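Local structure of monosaccharide ABC transporter substrate-binding protein, CUT2 family (Bradyrhizobium sp., 4YHS) at residues Pro143-Asn149 / Ile156-Leu161; Trp190-Ala195 / Lys222-Thr226; Met278-Tyr283 / Gln340-Leu344. The protein probably binds a sugar or related small solute as the soluble, periplasmic receptor that delivers it to a CUT2-family ABC transporter. All blocks are in the same frame, centred on the assembly; numbering follows the deposited sequence.

Interaction 1: residues Pro143-Asn149 / Ile156-Leu161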
ATOM      1  N   PRO A 143       5.632  22.979   4.098  1.00 26.23           N
ATOM      2  CA  PRO A 143       6.058  21.577   4.202  1.00 20.26           C
ATOM      3  C   PRO A 143       5.405  20.715   3.129  1.00 22.29           C
ATOM      4  O   PRO A 143       4.214  20.907   2.842  1.00 18.92           O
ATOM      5  CB  PRO A 143       5.577  21.154   5.592  1.00 28.35           C
ATOM      6  CG  PRO A 143       5.310  22.394   6.325  1.00 31.49           C
ATOM      7  CD  PRO A 143       4.950  23.431   5.322  1.00 27.52           C
ATOM      8  N   VAL A 144       6.162  19.774   2.571  1.00 18.17           N
ATOM      9  CA  VAL A 144       5.632  18.860   1.564  1.00 17.96           C
ATOM     10  C   VAL A 144       5.812  17.439   2.097  1.00 21.47           C
ATOM     11  O   VAL A 144       6.927  17.012   2.415  1.00 20.99           O
ATOM     12  CB  VAL A 144       6.331  19.025   0.193  1.00 19.15           C
ATOM     13  CG1 VAL A 144       5.729  18.082  -0.822  1.00 23.18           C
ATOM     14  CG2 VAL A 144       6.223  20.487  -0.295  1.00 22.76           C
ATOM     15  N   ILE A 145       4.701  16.709   2.159  1.00 19.59           N
ATOM     16  CA  ILE A 145       4.684  15.326   2.646  1.00 13.74           C
ATOM     17  C   ILE A 145       4.517  14.335   1.485  1.00 16.63           C
ATOM     18  O   ILE A 145       3.595  14.464   0.676  1.00 17.64           O
ATOM     19  CB  ILE A 145       3.515  15.104   3.620  1.00 18.13           C
ATOM     20  CG1 ILE A 145       3.451  16.189   4.681  1.00 23.25           C
ATOM     21  CG2 ILE A 145       3.602  13.742   4.260  1.00 15.65           C
ATOM     22  CD1 ILE A 145       4.636  16.279   5.522  1.00 25.07           C
ATOM     23  N   ASP A 146       5.396  13.342   1.441  1.00 12.41           N
ATOM     24  CA  ASP A 146       5.398  12.273   0.454  1.00 16.22           C
ATOM     25  C   ASP A 146       4.508  11.115   0.931  1.00 17.74           C
ATOM     26  O   ASP A 146       4.869  10.377   1.853  1.00 17.45           O
ATOM     27  CB  ASP A 146       6.866  11.837   0.249  1.00 19.35           C
ATOM     28  CG  ASP A 146       7.050  10.726  -0.746  1.00 15.26           C
ATOM     29  OD1 ASP A 146       6.066  10.236  -1.370  1.00 18.45           O
ATOM     30  OD2 ASP A 146       8.242  10.360  -0.890  1.00 16.46           O
ATOM     31  N   LEU A 147       3.364  10.940   0.269  1.00 15.39           N
ATOM     32  CA  LEU A 147       2.331   9.966   0.684  1.00 15.04           C
ATOM     33  C   LEU A 147       2.248   8.808  -0.305  1.00 13.87           C
ATOM     34  O   LEU A 147       2.047   9.018  -1.516  1.00 14.29           O
ATOM     35  CB  LEU A 147       0.967  10.658   0.819  1.00 11.45           C
ATOM     36  CG  LEU A 147      -0.282   9.777   1.046  1.00 14.29           C
ATOM     37  CD1 LEU A 147      -0.252   9.014   2.354  1.00 15.95           C
ATOM     38  CD2 LEU A 147      -1.553  10.630   1.003  1.00 18.21           C
ATOM     39  N   VAL A 148       2.492   7.609   0.221  1.00 11.77           N
ATOM     40  CA  VAL A 148       2.306   6.319  -0.451  1.00 13.43           C
ATOM     41  C   VAL A 148       3.342   5.977  -1.527  1.00 19.16           C
ATOM     42  O   VAL A 148       3.952   4.897  -1.459  1.00 16.48           O
ATOM     43  CB  VAL A 148       0.909   6.190  -1.087  1.00 13.76           C
ATOM     44  CG1 VAL A 148       0.812   4.842  -1.829  1.00 13.30           C
ATOM     45  CG2 VAL A 148      -0.202   6.200  -0.001  1.00 12.89           C
ATOM     46  N   ASN A 149       3.527   6.848  -2.517  1.00 16.88           N
ATOM     47  CA  ASN A 149       4.231   6.442  -3.742  1.00 16.25           C
ATOM     48  C   ASN A 149       5.744   6.621  -3.751  1.00 21.79           C
ATOM     49  O   ASN A 149       6.448   5.800  -4.339  1.00 23.45           O
ATOM     50  CB  ASN A 149       3.675   7.187  -4.954  1.00 16.27           C
ATOM     51  CG  ASN A 149       2.361   6.652  -5.393  1.00 16.74           C
ATOM     52  OD1 ASN A 149       1.959   5.561  -4.988  1.00 17.25           O
ATOM     53  ND2 ASN A 149       1.683   7.393  -6.268  1.00 19.92           N
ATOM     54  N   ILE A 156      11.452  17.159   0.442  1.00 23.39           N
ATOM     55  CA  ILE A 156      10.345  16.518   1.123  1.00 20.24           C
ATOM     56  C   ILE A 156      10.576  16.587   2.640  1.00 23.73           C
ATOM     57  O   ILE A 156      11.682  16.299   3.112  1.00 23.78           O
ATOM     58  CB  ILE A 156      10.227  15.067   0.650  1.00 17.27           C
ATOM     59  CG1 ILE A 156       9.675  15.026  -0.776  1.00 27.77           C
ATOM     60  CG2 ILE A 156       9.395  14.223   1.596  1.00 32.64           C
ATOM     61  CD1 ILE A 156       8.275  15.545  -0.919  1.00 31.54           C
ATOM     62  N   ALA A 157       9.555  16.956   3.410  1.00 15.98           N
ATOM     63  CA  ALA A 157       9.720  17.056   4.871  1.00 16.54           C
ATOM     64  C   ALA A 157       9.546  15.712   5.576  1.00 17.47           C
ATOM     65  O   ALA A 157      10.131  15.498   6.638  1.00 19.17           O
ATOM     66  CB  ALA A 157       8.731  18.097   5.460  1.00 20.66           C
ATOM     67  N   ALA A 158       8.699  14.839   5.024  1.00 19.02           N
ATOM     68  CA  ALA A 158       8.375  13.561   5.673  1.00 19.46           C
ATOM     69  C   ALA A 158       7.812  12.599   4.647  1.00 20.57           C
ATOM     70  O   ALA A 158       7.221  13.038   3.673  1.00 17.69           O
ATOM     71  CB  ALA A 158       7.358  13.725   6.785  1.00 17.74           C
ATOM     72  N   LYS A 159       7.993  11.299   4.910  1.00 15.34           N
ATOM     73  CA  LYS A 159       7.388  10.234   4.119  1.00 14.48           C
ATOM     74  C   LYS A 159       6.429   9.410   4.962  1.00 14.51           C
ATOM     75  O   LYS A 159       6.707   9.089   6.125  1.00 14.52           O
ATOM     76  CB  LYS A 159       8.461   9.329   3.519  1.00 15.33           C
ATOM     77  CG  LYS A 159       9.417  10.028   2.548  1.00 18.69           C
ATOM     78  CD  LYS A 159      10.534   9.119   2.080  1.00 22.09           C
ATOM     79  CE  LYS A 159      11.448   9.860   1.111  1.00 32.90           C
ATOM     80  NZ  LYS A 159      10.830   9.927  -0.239  1.00 35.35           N
ATOM     81  N   SER A 160       5.292   9.081   4.357  1.00 15.41           N
ATOM     82  CA  SER A 160       4.319   8.130   4.906  1.00 15.53           C
ATOM     83  C   SER A 160       4.049   7.097   3.821  1.00 12.03           C
ATOM     84  O   SER A 160       3.229   7.324   2.911  1.00 12.42           O
ATOM     85  CB  SER A 160       3.039   8.836   5.303  1.00 14.32           C
ATOM     86  OG  SER A 160       2.137   7.931   5.892  1.00 15.48           O
ATOM     87  N   LEU A 161       4.742   5.974   3.903  1.00 13.71           N
ATOM     88  CA  LEU A 161       4.669   4.991   2.854  1.00 11.92           C
ATOM     89  C   LEU A 161       5.309   3.671   3.273  1.00 15.80           C
ATOM     90  O   LEU A 161       5.940   3.563   4.338  1.00 14.94           O
ATOM     91  CB  LEU A 161       5.353   5.531   1.593  1.00 16.34           C
ATOM     92  CG  LEU A 161       6.662   6.295   1.793  1.00 17.45           C
ATOM     93  CD1 LEU A 161       7.795   5.368   2.147  1.00 18.13           C
ATOM     94  CD2 LEU A 161       6.992   7.065   0.494  1.00 19.76           C
TER

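Interaction 2: residues Trp190-Ala195 / Lys222-Thr226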
ATOM      1  N   TRP A 190       3.850 -18.378  -9.204  1.00 17.44           N
ATOM      2  CA  TRP A 190       4.098 -16.986  -8.790  1.00 16.98           C
ATOM      3  C   TRP A 190       3.854 -16.058  -9.981  1.00 15.89           C
ATOM      4  O   TRP A 190       4.444 -16.247 -11.055  1.00 20.24           O
ATOM      5  CB  TRP A 190       5.520 -16.891  -8.242  1.00 18.24           C
ATOM      6  CG  TRP A 190       6.023 -15.513  -7.837  1.00 16.31           C
ATOM      7  CD1 TRP A 190       7.145 -14.922  -8.291  1.00 17.03           C
ATOM      8  CD2 TRP A 190       5.441 -14.595  -6.892  1.00 21.98           C
ATOM      9  NE1 TRP A 190       7.314 -13.693  -7.714  1.00 20.89           N
ATOM     10  CE2 TRP A 190       6.285 -13.466  -6.845  1.00 19.78           C
ATOM     11  CE3 TRP A 190       4.307 -14.618  -6.089  1.00 20.19           C
ATOM     12  CZ2 TRP A 190       6.027 -12.372  -6.024  1.00 18.53           C
ATOM     13  CZ3 TRP A 190       4.043 -13.525  -5.274  1.00 20.28           C
ATOM     14  CH2 TRP A 190       4.890 -12.428  -5.245  1.00 19.78           C
ATOM     15  N   PHE A 191       2.989 -15.062  -9.770  1.00 16.14           N
ATOM     16  CA  PHE A 191       2.435 -14.227 -10.826  1.00 17.89           C
ATOM     17  C   PHE A 191       2.543 -12.783 -10.393  1.00 17.13           C
ATOM     18  O   PHE A 191       1.579 -12.223  -9.879  1.00 18.16           O
ATOM     19  CB  PHE A 191       0.986 -14.601 -11.087  1.00 14.83           C
ATOM     20  CG  PHE A 191       0.811 -16.048 -11.453  1.00 15.67           C
ATOM     21  CD1 PHE A 191       0.924 -16.472 -12.773  1.00 16.48           C
ATOM     22  CD2 PHE A 191       0.571 -16.995 -10.478  1.00 17.83           C
ATOM     23  CE1 PHE A 191       0.774 -17.816 -13.107  1.00 18.09           C
ATOM     24  CE2 PHE A 191       0.426 -18.349 -10.821  1.00 18.48           C
ATOM     25  CZ  PHE A 191       0.544 -18.746 -12.139  1.00 18.76           C
ATOM     26  N   PRO A 192       3.727 -12.177 -10.588  1.00 17.96           N
ATOM     27  CA  PRO A 192       4.042 -10.934  -9.869  1.00 19.10           C
ATOM     28  C   PRO A 192       3.485  -9.646 -10.478  1.00 20.36           C
ATOM     29  O   PRO A 192       3.500  -8.615  -9.787  1.00 16.62           O
ATOM     30  CB  PRO A 192       5.581 -10.924  -9.858  1.00 22.60           C
ATOM     31  CG  PRO A 192       5.976 -11.797 -10.985  1.00 29.26           C
ATOM     32  CD  PRO A 192       4.926 -12.832 -11.120  1.00 20.92           C
ATOM     33  N   GLY A 193       2.972  -9.694 -11.701  1.00 18.52           N
ATOM     34  CA  GLY A 193       2.448  -8.483 -12.338  1.00 18.43           C
ATOM     35  C   GLY A 193       3.339  -8.105 -13.516  1.00 18.86           C
ATOM     36  O   GLY A 193       4.075  -8.931 -14.013  1.00 19.06           O
ATOM     37  N   PRO A 194       3.276  -6.846 -13.972  1.00 17.84           N
ATOM     38  CA  PRO A 194       4.002  -6.514 -15.214  1.00 18.83           C
ATOM     39  C   PRO A 194       5.541  -6.451 -15.082  1.00 19.27           C
ATOM     40  O   PRO A 194       6.081  -5.771 -14.202  1.00 19.38           O
ATOM     41  CB  PRO A 194       3.422  -5.149 -15.581  1.00 22.52           C
ATOM     42  CG  PRO A 194       2.892  -4.594 -14.302  1.00 20.32           C
ATOM     43  CD  PRO A 194       2.305  -5.798 -13.617  1.00 18.15           C
ATOM     44  N   ALA A 195       6.215  -7.179 -15.952  1.00 26.09           N
ATOM     45  CA  ALA A 195       7.650  -7.339 -15.885  1.00 28.81           C
ATOM     46  C   ALA A 195       8.335  -5.982 -15.974  1.00 21.79           C
ATOM     47  O   ALA A 195       7.988  -5.136 -16.819  1.00 22.50           O
ATOM     48  CB  ALA A 195       8.123  -8.253 -16.992  1.00 25.50           C
ATOM     49  N   LYS A 222       5.744 -15.803 -13.863  1.00 22.21           N
ATOM     50  CA  LYS A 222       4.920 -15.532 -15.023  1.00 27.50           C
ATOM     51  C   LYS A 222       4.378 -14.132 -14.859  1.00 23.25           C
ATOM     52  O   LYS A 222       3.457 -13.903 -14.082  1.00 20.03           O
ATOM     53  CB  LYS A 222       3.789 -16.564 -15.154  1.00 25.28           C
ATOM     54  CG  LYS A 222       4.262 -17.952 -15.513  1.00 28.52           C
ATOM     55  CD  LYS A 222       4.742 -18.014 -16.952  1.00 42.75           C
ATOM     56  CE  LYS A 222       5.685 -19.197 -17.127  1.00 50.55           C
ATOM     57  NZ  LYS A 222       6.104 -19.333 -18.517  1.00 52.96           N
ATOM     58  N   TYR A 223       5.002 -13.199 -15.572  1.00 22.93           N
ATOM     59  CA  TYR A 223       4.610 -11.792 -15.563  1.00 17.71           C
ATOM     60  C   TYR A 223       3.511 -11.506 -16.547  1.00 22.81           C
ATOM     61  O   TYR A 223       3.359 -12.213 -17.540  1.00 22.19           O
ATOM     62  CB  TYR A 223       5.802 -10.903 -15.934  1.00 19.94           C
ATOM     63  CG  TYR A 223       6.987 -11.007 -15.014  1.00 19.51           C
ATOM     64  CD1 TYR A 223       7.093 -10.198 -13.885  1.00 22.92           C
ATOM     65  CD2 TYR A 223       8.024 -11.875 -15.301  1.00 19.26           C
ATOM     66  CE1 TYR A 223       8.191 -10.276 -13.057  1.00 25.54           C
ATOM     67  CE2 TYR A 223       9.122 -11.970 -14.476  1.00 25.75           C
ATOM     68  CZ  TYR A 223       9.213 -11.153 -13.371  1.00 28.36           C
ATOM     69  OH  TYR A 223      10.311 -11.234 -12.547  1.00 36.74           O
ATOM     70  N   GLY A 224       2.745 -10.459 -16.265  1.00 20.85           N
ATOM     71  CA  GLY A 224       1.814  -9.920 -17.234  1.00 23.19           C
ATOM     72  C   GLY A 224       1.104  -8.719 -16.647  1.00 23.96           C
ATOM     73  O   GLY A 224       1.233  -8.444 -15.439  1.00 19.51           O
ATOM     74  N   ASP A 225       0.382  -7.994 -17.503  1.00 22.56           N
ATOM     75  CA  ASP A 225      -0.397  -6.831 -17.072  1.00 24.54           C
ATOM     76  C   ASP A 225      -1.460  -7.244 -16.043  1.00 24.42           C
ATOM     77  O   ASP A 225      -1.908  -8.390 -16.042  1.00 23.04           O
ATOM     78  CB  ASP A 225      -1.077  -6.154 -18.272  1.00 28.20           C
ATOM     79  CG  ASP A 225      -0.089  -5.495 -19.220  1.00 48.14           C
ATOM     80  OD1 ASP A 225       0.960  -4.995 -18.756  1.00 48.08           O
ATOM     81  OD2 ASP A 225      -0.372  -5.472 -20.438  1.00 42.21           O
ATOM     82  N   THR A 226      -1.866  -6.293 -15.200  1.00 27.75           N
ATOM     83  CA  THR A 226      -2.840  -6.537 -14.131  1.00 24.93           C
ATOM     84  C   THR A 226      -4.277  -6.502 -14.658  1.00 23.09           C
ATOM     85  O   THR A 226      -5.144  -5.863 -14.074  1.00 29.35           O
ATOM     86  CB  THR A 226      -2.700  -5.508 -12.998  1.00 40.18           C
ATOM     87  OG1 THR A 226      -2.568  -4.205 -13.569  1.00 33.22           O
ATOM     88  CG2 THR A 226      -1.469  -5.818 -12.123  1.00 41.27           C
TER
HETATM   89  O   HOH W   1       1.685 -11.844 -13.383  1.00 18.17           O

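Interaction 3: residues Met278-Tyr283 / Gln340-Leu344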
HETATM    1  N   MSE A 278      -3.424  -5.887  -0.897  1.00 13.44           N
HETATM    2  CA  MSE A 278      -4.815  -5.964  -0.442  1.00 16.03           C
HETATM    3  C   MSE A 278      -5.771  -5.147  -1.298  1.00 23.62           C
HETATM    4  O   MSE A 278      -5.450  -4.012  -1.672  1.00 19.66           O
HETATM    5  CB  MSE A 278      -4.902  -5.469   1.009  1.00 19.22           C
HETATM    6  CG  MSE A 278      -6.282  -5.531   1.615  1.00 17.43           C
HETATM    7 SE   MSE A 278      -6.953  -7.390   1.762  1.00 26.03          SE
HETATM    8  CE  MSE A 278      -5.599  -8.134   2.952  1.00 15.23           C
ATOM      9  N   THR A 279      -6.932  -5.741  -1.585  1.00 14.70           N
ATOM     10  CA  THR A 279      -8.029  -5.105  -2.346  1.00 13.12           C
ATOM     11  C   THR A 279      -9.335  -5.568  -1.728  1.00 13.49           C
ATOM     12  O   THR A 279      -9.337  -6.560  -1.006  1.00 14.30           O
ATOM     13  CB  THR A 279      -8.065  -5.503  -3.797  1.00 16.53           C
ATOM     14  OG1 THR A 279      -8.325  -6.903  -3.875  1.00 16.06           O
ATOM     15  CG2 THR A 279      -6.758  -5.160  -4.523  1.00 18.08           C
ATOM     16  N   PRO A 280     -10.450  -4.879  -2.023  1.00 14.12           N
ATOM     17  CA  PRO A 280     -11.718  -5.401  -1.500  1.00 13.30           C
ATOM     18  C   PRO A 280     -12.031  -6.835  -1.974  1.00 15.71           C
ATOM     19  O   PRO A 280     -12.562  -7.622  -1.180  1.00 15.10           O
ATOM     20  CB  PRO A 280     -12.748  -4.386  -2.020  1.00 17.72           C
ATOM     21  CG  PRO A 280     -11.978  -3.105  -2.085  1.00 18.40           C
ATOM     22  CD  PRO A 280     -10.611  -3.534  -2.599  1.00 17.30           C
ATOM     23  N   GLY A 281     -11.712  -7.161  -3.219  1.00 15.87           N
ATOM     24  CA  GLY A 281     -11.958  -8.492  -3.757  1.00 19.99           C
ATOM     25  C   GLY A 281     -11.142  -9.553  -3.024  1.00 14.70           C
ATOM     26  O   GLY A 281     -11.635 -10.627  -2.698  1.00 17.39           O
ATOM     27  N   VAL A 282      -9.883  -9.245  -2.732  1.00 15.13           N
ATOM     28  CA  VAL A 282      -9.057 -10.169  -1.965  1.00 12.89           C
ATOM     29  C   VAL A 282      -9.594 -10.327  -0.528  1.00 15.96           C
ATOM     30  O   VAL A 282      -9.703 -11.439  -0.004  1.00 14.23           O
ATOM     31  CB  VAL A 282      -7.599  -9.713  -1.940  1.00 15.50           C
ATOM     32  CG1 VAL A 282      -6.747 -10.548  -0.922  1.00 22.64           C
ATOM     33  CG2 VAL A 282      -7.004  -9.810  -3.345  1.00 14.90           C
ATOM     34  N   TYR A 283     -10.006  -9.221   0.074  1.00 16.24           N
ATOM     35  CA  TYR A 283     -10.574  -9.217   1.430  1.00 15.66           C
ATOM     36  C   TYR A 283     -11.806 -10.126   1.484  1.00 15.09           C
ATOM     37  O   TYR A 283     -11.934 -10.968   2.371  1.00 15.65           O
ATOM     38  CB  TYR A 283     -10.898  -7.764   1.820  1.00 16.55           C
ATOM     39  CG  TYR A 283     -11.324  -7.526   3.255  1.00 14.71           C
ATOM     40  CD1 TYR A 283     -10.392  -7.291   4.255  1.00 17.10           C
ATOM     41  CD2 TYR A 283     -12.653  -7.510   3.599  1.00 17.61           C
ATOM     42  CE1 TYR A 283     -10.801  -7.061   5.577  1.00 17.60           C
ATOM     43  CE2 TYR A 283     -13.056  -7.274   4.892  1.00 24.34           C
ATOM     44  CZ  TYR A 283     -12.130  -7.031   5.868  1.00 20.14           C
ATOM     45  OH  TYR A 283     -12.569  -6.829   7.158  1.00 26.26           O
ATOM     46  N   GLN A 340     -11.747  -3.248   9.484  1.00 15.49           N
ATOM     47  CA  GLN A 340     -11.617  -3.022   8.036  1.00 11.99           C
ATOM     48  C   GLN A 340     -11.085  -1.648   7.695  1.00 11.44           C
ATOM     49  O   GLN A 340     -10.215  -1.513   6.809  1.00 15.72           O
ATOM     50  CB  GLN A 340     -12.964  -3.201   7.341  1.00 16.17           C
ATOM     51  CG  GLN A 340     -12.891  -2.982   5.838  1.00 17.69           C
ATOM     52  CD  GLN A 340     -14.206  -3.286   5.154  1.00 23.20           C
ATOM     53  OE1 GLN A 340     -14.910  -4.230   5.529  1.00 21.27           O
ATOM     54  NE2 GLN A 340     -14.548  -2.485   4.151  1.00 17.03           N
ATOM     55  N   ALA A 341     -11.604  -0.633   8.396  1.00 12.77           N
ATOM     56  CA  ALA A 341     -11.285   0.766   8.099  1.00 14.95           C
ATOM     57  C   ALA A 341      -9.850   1.170   8.384  1.00 17.47           C
ATOM     58  O   ALA A 341      -9.477   2.304   8.059  1.00 14.84           O
ATOM     59  CB  ALA A 341     -12.226   1.707   8.832  1.00 18.23           C
ATOM     60  N   ASN A 342      -9.029   0.264   8.927  1.00 12.84           N
ATOM     61  CA  ASN A 342      -7.584   0.553   8.985  1.00 12.62           C
ATOM     62  C   ASN A 342      -6.861   0.108   7.698  1.00 13.49           C
ATOM     63  O   ASN A 342      -5.741   0.549   7.417  1.00 14.87           O
ATOM     64  CB  ASN A 342      -6.940  -0.117  10.181  1.00 14.81           C
ATOM     65  CG  ASN A 342      -7.397   0.477  11.478  1.00 15.64           C
ATOM     66  OD1 ASN A 342      -7.962   1.585  11.501  1.00 16.77           O
ATOM     67  ND2 ASN A 342      -7.174  -0.242  12.573  1.00 17.85           N
ATOM     68  N   ILE A 343      -7.494  -0.786   6.926  1.00 13.41           N
ATOM     69  CA  ILE A 343      -6.771  -1.430   5.814  1.00 12.70           C
ATOM     70  C   ILE A 343      -7.476  -1.362   4.484  1.00 14.89           C
ATOM     71  O   ILE A 343      -6.866  -1.708   3.485  1.00 13.61           O
ATOM     72  CB  ILE A 343      -6.437  -2.934   6.104  1.00 11.41           C
ATOM     73  CG1 ILE A 343      -7.696  -3.779   6.354  1.00 14.37           C
ATOM     74  CG2 ILE A 343      -5.503  -3.029   7.313  1.00 15.95           C
ATOM     75  CD1 ILE A 343      -7.401  -5.279   6.405  1.00 15.01           C
ATOM     76  N   LEU A 344      -8.715  -0.880   4.482  1.00 11.95           N
ATOM     77  CA  LEU A 344      -9.502  -0.651   3.272  1.00 11.66           C
ATOM     78  C   LEU A 344     -10.474   0.490   3.530  1.00 12.38           C
ATOM     79  O   LEU A 344     -10.789   0.795   4.692  1.00 15.29           O
ATOM     80  CB  LEU A 344     -10.273  -1.897   2.883  1.00 12.06           C
ATOM     81  CG  LEU A 344      -9.578  -3.062   2.170  1.00 15.74           C
ATOM     82  CD1 LEU A 344     -10.560  -4.232   2.066  1.00 15.42           C
ATOM     83  CD2 LEU A 344      -9.114  -2.620   0.809  1.00 18.59           C
TER

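Interaction 1: residues Pro143-Asn149 / Ile156-Leu161
V144, D146 and V148 reach across to A157, A158 and S160 through four backbone hydrogen bonds, the usual currency of parallel strands. D146 takes part twice: its N donates to A158 O at 2.9 Å, and its O accepts from S160 N in a nearly straight bond (174° at the hydrogen). S160 O then accepts from V148 N. At the other end V144 O is taken by A157 N at 2.8 Å, and the buried A158 N finds no acceptor. Strands 144-147 and 158-160 run with an angle of 25° between them, and the connection between them contains no helix; they belong to the sheet of one lobe of the periplasmic binding protein fold, with 119-122 beyond the first strand and 322-331 beyond the second. The charged contact is a salt bridge of 2.7 Å from K159 NZ to D146 OD2. D146 holds its carboxylate trans to the main-chain N (chi1 180°), and K159 NZ meets OD2 nearly along the C-O axis, the lysine chain bent at chi4. The same OD2 accepts from I151 N, while K159 NZ also donates to I151 O and lies against F38 as a cation-pi partner. With an alanine in place of K159 the D146 carboxylate is likely to lose its counter-charge and I151 O this donor. The L161 CD2 methyl lies against the carboxylate, 3.8 Å from D146 OD1. Among apolar contacts, V144 CG1 meets I156 CD1 at 3.6 Å, and on the face away from the salt bridge I145 CD1 lies 3.9 Å from A158 CB.

Interaction 2: residues Trp190-Ala195 / Lys222-Thr226
Y223 sits among P192, G193 and A195, which approach its ring from different directions. A195 CB lies over one face in a CH-pi contact, 4.0 Å from the ring centroid, whereas G193 O comes to the edge, in the ring plane, 3.3 Å from Y223 CD1. P192 CG closes in on Y223 CE1 at 3.4 Å, the two side chains at about a right angle. One residue earlier, the aliphatic start of K222 leans on F191, with K222 CB 3.7 Å from F191 CD1. In the backbone, K222 N donates to W190 O at 3.1 Å and nearly straight (173°), but G224 N reaches G193 O from well above the carbonyl plane, 68° out of it. A water bridges G193 N and K222 O, accepting from the first and donating to the second. G193 itself adopts backbone angles that call for glycine. The contact joins the carboxyl end of strand 186-191, in the second lobe's parallel sheet, to the loop leading from strand 216-218 into helix 228-241, and the T226 side chain lies about 5 Å from a bound bis-tris, consistent with the solute cleft. Helix 198-211 packs against P192, P194 and Y223, and helix 228-241 against F191.

Interaction 3: residues Met278-Tyr283 / Gln340-Leu344
Y283 and L344 form the centre of this contact, and the tyrosine can be traced outward. Its CB lies 3.6 Å from L344 CD1, and the same methyl is equally close to CG, so the leucine branch presses on the root of the ring. Next, CD1 touches that methyl and comes near I343 CD1, which then becomes the nearest partner of CE1 at 3.9 Å; the isoleucine side chain meets the tyrosine at about a right angle. On the other side of the ring, CE2 lies obliquely 3.6 Å from Q340 OE1, the ring and amide planes 61° apart. At the tip, OH rests 3.7 Å from Q340 CB, a packing contact. The Y283 CB already points toward 340-344, and with CG trans to the backbone N (chi1 -172°) the ring runs on past L344 and I343. No hydrogen bond crosses between the segments, and Q340 NE2 is turned to P345 O instead.

L344 also works with its second branch: CD2 packs 3.8 Å from P280 CD and 4.1 Å from CG of M278, a selenomethionine. The first helical turn is fixed by an N-cap, in which T279 OG1 accepts from V282 N at 3.0 Å. T279 OG1 is also hydrogen-bonded to E256, and the T279 side chain lies about 4 Å from a bound bis-tris molecule, which may mark the solute pocket. Q340 O accepts from both I343 N and L344 N. The contact brings the start of helix 280-287, after strand 272-275 of the parallel sheet, to the loop after strand 322-331 of the mixed sheet. Around it, helix 252-264 packs against T279 and V282, strand 293-296 against M278, V282 and I343, and helix 71-87 against P280 and A341.

Along the chain the contacts follow one another, interaction 1 closing before interaction 2 opens and interaction 2 before interaction 3. Interactions 1 and 2 lie on opposite sides of the chain's centre, their centres 28 Å apart, one in the mixed sheet and the other at the end of a strand of the four-stranded parallel sheet. Interaction 3, with its centre 23 Å from that of interaction 1 and 21 Å from that of interaction 2, joins the two lobes. The side chains of V148, T226 and T279, one from each contact, each lie within about 6 Å of a bound bis-tris, a probable crystallisation additive, consistent with a ligand cleft between two lobes.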